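Local coordinates for dipicolinate synthase, B chain (Bacillus cereus, PDB 3MCU), which probably acts together with its partner subunit DpaA in the NADP-linked oxidation of dihydrodipicolinate to dipicolinate during sporulation, at residues P123-V128 with Y151-G156; D86-A91 with M112-T117. One frame throughout, in Å; residues are numbered along the deposited sequence.

Contact 1: P123-V128 with Y151-G156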
ATOM      1  N   PRO D 123      19.790  -3.017 -14.453  1.00 22.26           N
ATOM      2  CA  PRO D 123      19.574  -3.875 -13.285  1.00 17.88           C
ATOM      3  C   PRO D 123      20.227  -3.394 -11.992  1.00 18.20           C
ATOM      4  O   PRO D 123      21.358  -2.884 -11.961  1.00 17.52           O
ATOM      5  CB  PRO D 123      20.152  -5.230 -13.723  1.00 18.74           C
ATOM      6  CG  PRO D 123      21.160  -4.889 -14.818  1.00 21.23           C
ATOM      7  CD  PRO D 123      20.640  -3.649 -15.491  1.00 19.36           C
ATOM      8  N   VAL D 124      19.461  -3.557 -10.915  1.00 17.64           N
ATOM      9  CA  VAL D 124      19.918  -3.339  -9.554  1.00 17.23           C
ATOM     10  C   VAL D 124      19.810  -4.678  -8.854  1.00 16.38           C
ATOM     11  O   VAL D 124      18.752  -5.318  -8.890  1.00 15.06           O
ATOM     12  CB  VAL D 124      19.024  -2.322  -8.827  1.00 16.29           C
ATOM     13  CG1 VAL D 124      19.353  -2.262  -7.360  1.00 13.03           C
ATOM     14  CG2 VAL D 124      19.161  -0.939  -9.474  1.00 16.15           C
ATOM     15  N   VAL D 125      20.907  -5.108  -8.232  1.00 16.45           N
ATOM     16  CA  VAL D 125      20.948  -6.370  -7.505  1.00 16.69           C
ATOM     17  C   VAL D 125      21.071  -6.082  -6.029  1.00 17.00           C
ATOM     18  O   VAL D 125      21.964  -5.334  -5.611  1.00 18.81           O
ATOM     19  CB  VAL D 125      22.159  -7.249  -7.936  1.00 19.84           C
ATOM     20  CG1 VAL D 125      22.377  -8.371  -6.948  1.00 16.16           C
ATOM     21  CG2 VAL D 125      21.933  -7.811  -9.333  1.00 19.72           C
ATOM     22  N   LEU D 126      20.177  -6.676  -5.245  1.00 16.50           N
ATOM     23  CA  LEU D 126      20.093  -6.416  -3.814  1.00 15.92           C
ATOM     24  C   LEU D 126      20.429  -7.676  -3.015  1.00 17.52           C
ATOM     25  O   LEU D 126      19.937  -8.748  -3.339  1.00 16.43           O
ATOM     26  CB  LEU D 126      18.659  -5.988  -3.463  1.00 18.16           C
ATOM     27  CG  LEU D 126      18.083  -4.728  -4.114  1.00 19.74           C
ATOM     28  CD1 LEU D 126      16.617  -4.500  -3.716  1.00 19.35           C
ATOM     29  CD2 LEU D 126      18.946  -3.531  -3.719  1.00 21.05           C
ATOM     30  N   ALA D 127      21.238  -7.540  -1.962  1.00 20.00           N
ATOM     31  CA  ALA D 127      21.436  -8.620  -0.969  1.00 23.00           C
ATOM     32  C   ALA D 127      20.854  -8.238   0.382  1.00 25.08           C
ATOM     33  O   ALA D 127      21.509  -7.572   1.193  1.00 27.49           O
ATOM     34  CB  ALA D 127      22.922  -8.969  -0.808  1.00 23.77           C
ATOM     35  N   VAL D 128      19.632  -8.685   0.634  1.00 23.27           N
ATOM     36  CA  VAL D 128      18.937  -8.335   1.856  1.00 23.81           C
ATOM     37  C   VAL D 128      19.604  -8.876   3.102  1.00 24.43           C
ATOM     38  O   VAL D 128      20.245  -9.931   3.086  1.00 22.02           O
ATOM     39  CB  VAL D 128      17.479  -8.804   1.818  1.00 24.52           C
ATOM     40  CG1 VAL D 128      16.809  -8.267   0.554  1.00 25.83           C
ATOM     41  CG2 VAL D 128      17.413 -10.307   1.829  1.00 23.08           C
ATOM     42  N   TYR D 151      16.666  -7.199  -8.855  1.00 17.78           N
ATOM     43  CA  TYR D 151      16.953  -8.605  -8.623  1.00 18.09           C
ATOM     44  C   TYR D 151      17.512  -8.873  -7.229  1.00 19.08           C
ATOM     45  O   TYR D 151      18.159  -8.020  -6.635  1.00 18.47           O
ATOM     46  CB  TYR D 151      17.898  -9.139  -9.712  1.00 19.27           C
ATOM     47  CG  TYR D 151      17.353  -8.873 -11.102  1.00 20.07           C
ATOM     48  CD1 TYR D 151      16.459  -9.757 -11.704  1.00 21.47           C
ATOM     49  CD2 TYR D 151      17.704  -7.727 -11.794  1.00 17.84           C
ATOM     50  CE1 TYR D 151      15.942  -9.513 -12.962  1.00 21.22           C
ATOM     51  CE2 TYR D 151      17.178  -7.467 -13.058  1.00 20.04           C
ATOM     52  CZ  TYR D 151      16.300  -8.362 -13.628  1.00 21.97           C
ATOM     53  OH  TYR D 151      15.788  -8.117 -14.884  1.00 25.19           O
ATOM     54  N   PHE D 152      17.280 -10.080  -6.726  1.00 18.36           N
ATOM     55  CA  PHE D 152      17.731 -10.439  -5.396  1.00 19.23           C
ATOM     56  C   PHE D 152      18.762 -11.550  -5.397  1.00 19.25           C
ATOM     57  O   PHE D 152      18.646 -12.531  -6.139  1.00 20.44           O
ATOM     58  CB  PHE D 152      16.536 -10.824  -4.507  1.00 19.59           C
ATOM     59  CG  PHE D 152      15.740  -9.648  -4.039  1.00 19.57           C
ATOM     60  CD1 PHE D 152      15.004  -8.893  -4.938  1.00 22.67           C
ATOM     61  CD2 PHE D 152      15.707  -9.302  -2.706  1.00 19.68           C
ATOM     62  CE1 PHE D 152      14.262  -7.811  -4.505  1.00 21.97           C
ATOM     63  CE2 PHE D 152      14.976  -8.223  -2.273  1.00 21.38           C
ATOM     64  CZ  PHE D 152      14.250  -7.480  -3.166  1.00 20.19           C
ATOM     65  N   VAL D 153      19.791 -11.380  -4.581  1.00 18.76           N
ATOM     66  CA  VAL D 153      20.660 -12.495  -4.272  1.00 20.45           C
ATOM     67  C   VAL D 153      19.785 -13.452  -3.461  1.00 21.09           C
ATOM     68  O   VAL D 153      19.102 -13.016  -2.521  1.00 19.61           O
ATOM     69  CB  VAL D 153      21.874 -12.031  -3.446  1.00 22.77           C
ATOM     70  CG1 VAL D 153      22.800 -13.223  -3.116  1.00 23.15           C
ATOM     71  CG2 VAL D 153      22.639 -10.933  -4.189  1.00 18.08           C
ATOM     72  N   PRO D 154      19.757 -14.743  -3.841  1.00 22.67           N
ATOM     73  CA  PRO D 154      18.910 -15.702  -3.106  1.00 22.39           C
ATOM     74  C   PRO D 154      19.074 -15.560  -1.598  1.00 20.72           C
ATOM     75  O   PRO D 154      20.193 -15.356  -1.108  1.00 21.21           O
ATOM     76  CB  PRO D 154      19.429 -17.067  -3.587  1.00 24.42           C
ATOM     77  CG  PRO D 154      19.933 -16.783  -4.992  1.00 22.54           C
ATOM     78  CD  PRO D 154      20.527 -15.398  -4.919  1.00 21.16           C
ATOM     79  N   PHE D 155      17.968 -15.671  -0.868  1.00 20.40           N
ATOM     80  CA  PHE D 155      17.948 -15.329   0.550  1.00 20.91           C
ATOM     81  C   PHE D 155      16.948 -16.187   1.308  1.00 20.44           C
ATOM     82  O   PHE D 155      16.096 -16.859   0.709  1.00 20.67           O
ATOM     83  CB  PHE D 155      17.555 -13.855   0.733  1.00 20.49           C
ATOM     84  CG  PHE D 155      16.153 -13.545   0.264  1.00 21.87           C
ATOM     85  CD1 PHE D 155      15.065 -13.675   1.131  1.00 23.10           C
ATOM     86  CD2 PHE D 155      15.917 -13.126  -1.037  1.00 20.68           C
ATOM     87  CE1 PHE D 155      13.782 -13.400   0.702  1.00 22.19           C
ATOM     88  CE2 PHE D 155      14.628 -12.830  -1.476  1.00 22.73           C
ATOM     89  CZ  PHE D 155      13.562 -12.970  -0.617  1.00 23.05           C
ATOM     90  N   GLY D 156      17.044 -16.137   2.631  1.00 20.21           N
ATOM     91  CA  GLY D 156      16.119 -16.844   3.500  1.00 21.88           C
ATOM     92  C   GLY D 156      16.360 -16.561   4.970  1.00 22.10           C
ATOM     93  O   GLY D 156      17.135 -15.681   5.321  1.00 19.88           O
TER
HETATM   94  O   HOH W   1      18.717 -10.525  -1.371  1.00 22.85           O
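Val125 pairs with Tyr151 and Leu126 with Phe152 in a parallel ladder: the amide N of Tyr151 binds Val124 O at 2.8 Å, Leu126 N binds Tyr151 O at 2.8 Å, and Val153 N closes the run on Leu126 O at 2.9 Å. Beyond that rung the strands part, and a water bridges Val128 N to Val153 O, where the next direct bond would fall, while also donating to Leu126 O. On one face the Phe152 ring is gripped from two directions. Leu126 lies over a face through CB and brings CD1 to 3.8 Å from Phe152 CZ, while Val128 CG1 comes at the edge, 3.4 Å from Phe152 CE2. With chi1 at -54°, Val128 turns CG1 to that edge and CG2, its other methyl, to Phe155 CB at 3.7 Å. On the reverse face Val125 CG1 and Val153 CG2 touch at 3.8 Å, the compact branched residues suiting a sheet interior. Pro123 CB meets Tyr151 CE2 at the strand start, and Lys148 of a second subunit makes a cation-pi contact with that tyrosine. The strands belong to a beta-alpha-beta unit whose connecting helix 138-145 covers Leu126 and Phe152; helix 174-181 covers Val125 and Tyr151, and strand 87-94 flanks strand 124-130.

Contact 2: D86-A91 with M112-T117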
ATOM      1  N   ASP D  86      26.166  -0.666 -15.822  1.00 21.11           N
ATOM      2  CA  ASP D  86      25.472  -1.807 -16.383  1.00 23.46           C
ATOM      3  C   ASP D  86      24.679  -2.539 -15.298  1.00 21.80           C
ATOM      4  O   ASP D  86      23.676  -3.187 -15.565  1.00 19.87           O
ATOM      5  CB  ASP D  86      26.498  -2.754 -17.015  1.00 25.00           C
ATOM      6  CG  ASP D  86      27.206  -2.122 -18.193  1.00 27.36           C
ATOM      7  OD1 ASP D  86      26.512  -1.520 -19.037  1.00 29.36           O
ATOM      8  OD2 ASP D  86      28.451  -2.205 -18.278  1.00 30.08           O
ATOM      9  N   CYS D  87      25.157  -2.434 -14.067  1.00 21.37           N
ATOM     10  CA  CYS D  87      24.481  -3.029 -12.937  1.00 20.29           C
ATOM     11  C   CYS D  87      24.880  -2.284 -11.670  1.00 21.67           C
ATOM     12  O   CYS D  87      26.027  -1.866 -11.514  1.00 21.18           O
ATOM     13  CB  CYS D  87      24.840  -4.515 -12.811  1.00 22.20           C
ATOM     14  SG  CYS D  87      23.913  -5.354 -11.507  1.00 23.32           S
HETATM   15  N   MSE D  88      23.909  -2.097 -10.785  1.00 22.37           N
HETATM   16  CA  MSE D  88      24.160  -1.554  -9.455  1.00 22.16           C
HETATM   17  C   MSE D  88      23.943  -2.684  -8.449  1.00 21.55           C
HETATM   18  O   MSE D  88      22.894  -3.327  -8.461  1.00 19.85           O
HETATM   19  CB  MSE D  88      23.208  -0.380  -9.176  1.00 22.27           C
HETATM   20  CG  MSE D  88      23.313   0.227  -7.770  1.00 21.02           C
HETATM   21 SE   MSE D  88      25.071   1.017  -7.415  1.00 37.98          SE
HETATM   22  CE  MSE D  88      24.969   1.224  -5.452  1.00 20.92           C
ATOM     23  N   VAL D  89      24.944  -2.939  -7.605  1.00 22.98           N
ATOM     24  CA  VAL D  89      24.824  -3.897  -6.506  1.00 21.17           C
ATOM     25  C   VAL D  89      24.724  -3.138  -5.193  1.00 23.31           C
ATOM     26  O   VAL D  89      25.460  -2.171  -4.982  1.00 24.80           O
ATOM     27  CB  VAL D  89      26.072  -4.810  -6.387  1.00 25.07           C
ATOM     28  CG1 VAL D  89      25.982  -5.685  -5.130  1.00 25.09           C
ATOM     29  CG2 VAL D  89      26.243  -5.668  -7.624  1.00 26.11           C
ATOM     30  N   ILE D  90      23.803  -3.547  -4.323  1.00 21.10           N
ATOM     31  CA  ILE D  90      23.802  -3.058  -2.944  1.00 22.91           C
ATOM     32  C   ILE D  90      23.944  -4.254  -2.001  1.00 24.39           C
ATOM     33  O   ILE D  90      23.125  -5.171  -2.011  1.00 22.41           O
ATOM     34  CB  ILE D  90      22.516  -2.288  -2.588  1.00 23.28           C
ATOM     35  CG1 ILE D  90      22.209  -1.195  -3.623  1.00 21.44           C
ATOM     36  CG2 ILE D  90      22.619  -1.709  -1.165  1.00 23.59           C
ATOM     37  CD1 ILE D  90      20.870  -0.456  -3.344  1.00 19.73           C
ATOM     38  N   ALA D  91      24.997  -4.260  -1.200  1.00 24.81           N
ATOM     39  CA  ALA D  91      25.288  -5.428  -0.401  1.00 29.78           C
ATOM     40  C   ALA D  91      26.326  -5.095   0.657  1.00 35.19           C
ATOM     41  O   ALA D  91      27.445  -4.719   0.328  1.00 38.73           O
ATOM     42  CB  ALA D  91      25.777  -6.567  -1.304  1.00 30.88           C
HETATM   43  N   MSE D 112      20.666   6.949  -4.147  1.00 25.41           N
HETATM   44  CA  MSE D 112      20.651   7.793  -5.337  1.00 24.09           C
HETATM   45  C   MSE D 112      21.300   7.064  -6.515  1.00 24.04           C
HETATM   46  O   MSE D 112      20.864   7.216  -7.666  1.00 21.77           O
HETATM   47  CB  MSE D 112      21.352   9.125  -5.078  1.00 26.67           C
HETATM   48  CG  MSE D 112      21.531   9.957  -6.340  1.00 32.05           C
HETATM   49 SE   MSE D 112      19.802  10.553  -7.093  1.00 44.57          SE
HETATM   50  CE  MSE D 112      19.348  11.917  -5.779  1.00 34.18           C
ATOM     51  N   ALA D 113      22.338   6.274  -6.212  1.00 23.10           N
ATOM     52  CA  ALA D 113      23.037   5.470  -7.218  1.00 23.91           C
ATOM     53  C   ALA D 113      22.105   4.427  -7.810  1.00 22.34           C
ATOM     54  O   ALA D 113      22.098   4.212  -9.022  1.00 20.30           O
ATOM     55  CB  ALA D 113      24.268   4.779  -6.611  1.00 24.28           C
ATOM     56  N   ALA D 114      21.327   3.785  -6.936  1.00 22.00           N
ATOM     57  CA  ALA D 114      20.341   2.788  -7.338  1.00 21.01           C
ATOM     58  C   ALA D 114      19.248   3.414  -8.209  1.00 19.94           C
ATOM     59  O   ALA D 114      18.823   2.843  -9.211  1.00 19.06           O
ATOM     60  CB  ALA D 114      19.736   2.109  -6.106  1.00 18.16           C
ATOM     61  N   LYS D 115      18.813   4.608  -7.826  1.00 21.50           N
ATOM     62  CA  LYS D 115      17.837   5.353  -8.596  1.00 20.41           C
ATOM     63  C   LYS D 115      18.394   5.756  -9.976  1.00 20.62           C
ATOM     64  O   LYS D 115      17.699   5.624 -11.001  1.00 19.81           O
ATOM     65  CB  LYS D 115      17.383   6.596  -7.802  1.00 22.36           C
ATOM     66  CG  LYS D 115      16.318   7.443  -8.496  1.00 22.96           C
ATOM     67  CD  LYS D 115      16.160   8.807  -7.842  1.00 25.18           C
ATOM     68  CE  LYS D 115      14.936   9.538  -8.358  1.00 25.70           C
ATOM     69  NZ  LYS D 115      14.878  10.959  -7.883  1.00 29.82           N
ATOM     70  N   ALA D 116      19.632   6.251 -10.016  1.00 19.49           N
ATOM     71  CA  ALA D 116      20.222   6.683 -11.299  1.00 21.04           C
ATOM     72  C   ALA D 116      20.401   5.508 -12.248  1.00 21.02           C
ATOM     73  O   ALA D 116      20.611   5.684 -13.446  1.00 19.55           O
ATOM     74  CB  ALA D 116      21.575   7.394 -11.091  1.00 21.65           C
ATOM     75  N   THR D 117      20.327   4.299 -11.698  1.00 19.99           N
ATOM     76  CA  THR D 117      20.452   3.096 -12.510  1.00 19.70           C
ATOM     77  C   THR D 117      19.101   2.630 -13.075  1.00 18.60           C
ATOM     78  O   THR D 117      19.021   2.229 -14.240  1.00 18.23           O
ATOM     79  CB  THR D 117      21.120   1.987 -11.692  1.00 18.76           C
ATOM     80  OG1 THR D 117      22.379   2.480 -11.226  1.00 20.62           O
ATOM     81  CG2 THR D 117      21.327   0.726 -12.526  1.00 16.33           C
TER
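Met88, a selenomethionine, is the residue that reaches from strand 87-91 to three successive contact points on helix 112-117. Its CB faces the hydroxyl end of Thr117, with OG1 at 3.6 Å; its CG lies 3.9 Å from Ala114 CA; and its terminal CE rests 3.8 Å from Ala113 CB, with SE almost as near to the same methyl. The bend at chi2 (63°) turns the chain after CG and brings selenium and methyl onto Ala113. A long, flexible, unbranched side chain suits this place because it can follow the helix surface, and the alanines suit it because their single methyls let the helix come close, the two axes approaching to 8.5 Å. Thr117 is a polar residue made fit for a buried face: its OG1 donates to Ala113 O one turn back at 2.8 Å, satisfying the hydroxyl inside the helix, while CG2 and CB present carbon to Met88.

Further along the strand, at Ile90, the contact thins. Ile90 adds just its CD1, 3.9 Å from Ala114 CB. On the helix's far side Met112 and Lys115 are partly exposed; the extended lysine chain carries its ammonium clear of the helix to Thr130 OG1 of a third subunit.

The helix runs nearly antiparallel to the strand, at 152°, then leads into strand 124-130, which lies parallel beside strand 87-94. A helix laid against a parallel sheet in this way is the layering of a Rossmann-like alpha/beta fold, consistent with the flavoprotein family.

Both contacts belong to the buried core, and they share one sheet. Contact 1 is strand to strand: backbone amides and carbonyls carry it, with a water where the pairing gives out, and side chains pack on both faces. Contact 2 is helix to sheet, and across it only side chains and helix surface meet, burying 215 Å² against 469 Å² in contact 1. Neighbouring strands stitch them together, Val125 N lying 2.7 Å from Met88 O and Val125 O 2.9 Å from Ile90 N, both probable hydrogen bonds. Contact 2 comes first, its helix 109-118 followed, after a short connection, by strand 124-130. Tyr151 of contact 1 itself meets a second subunit, whereas Lys115, outside contact 2's packing, reaches a third.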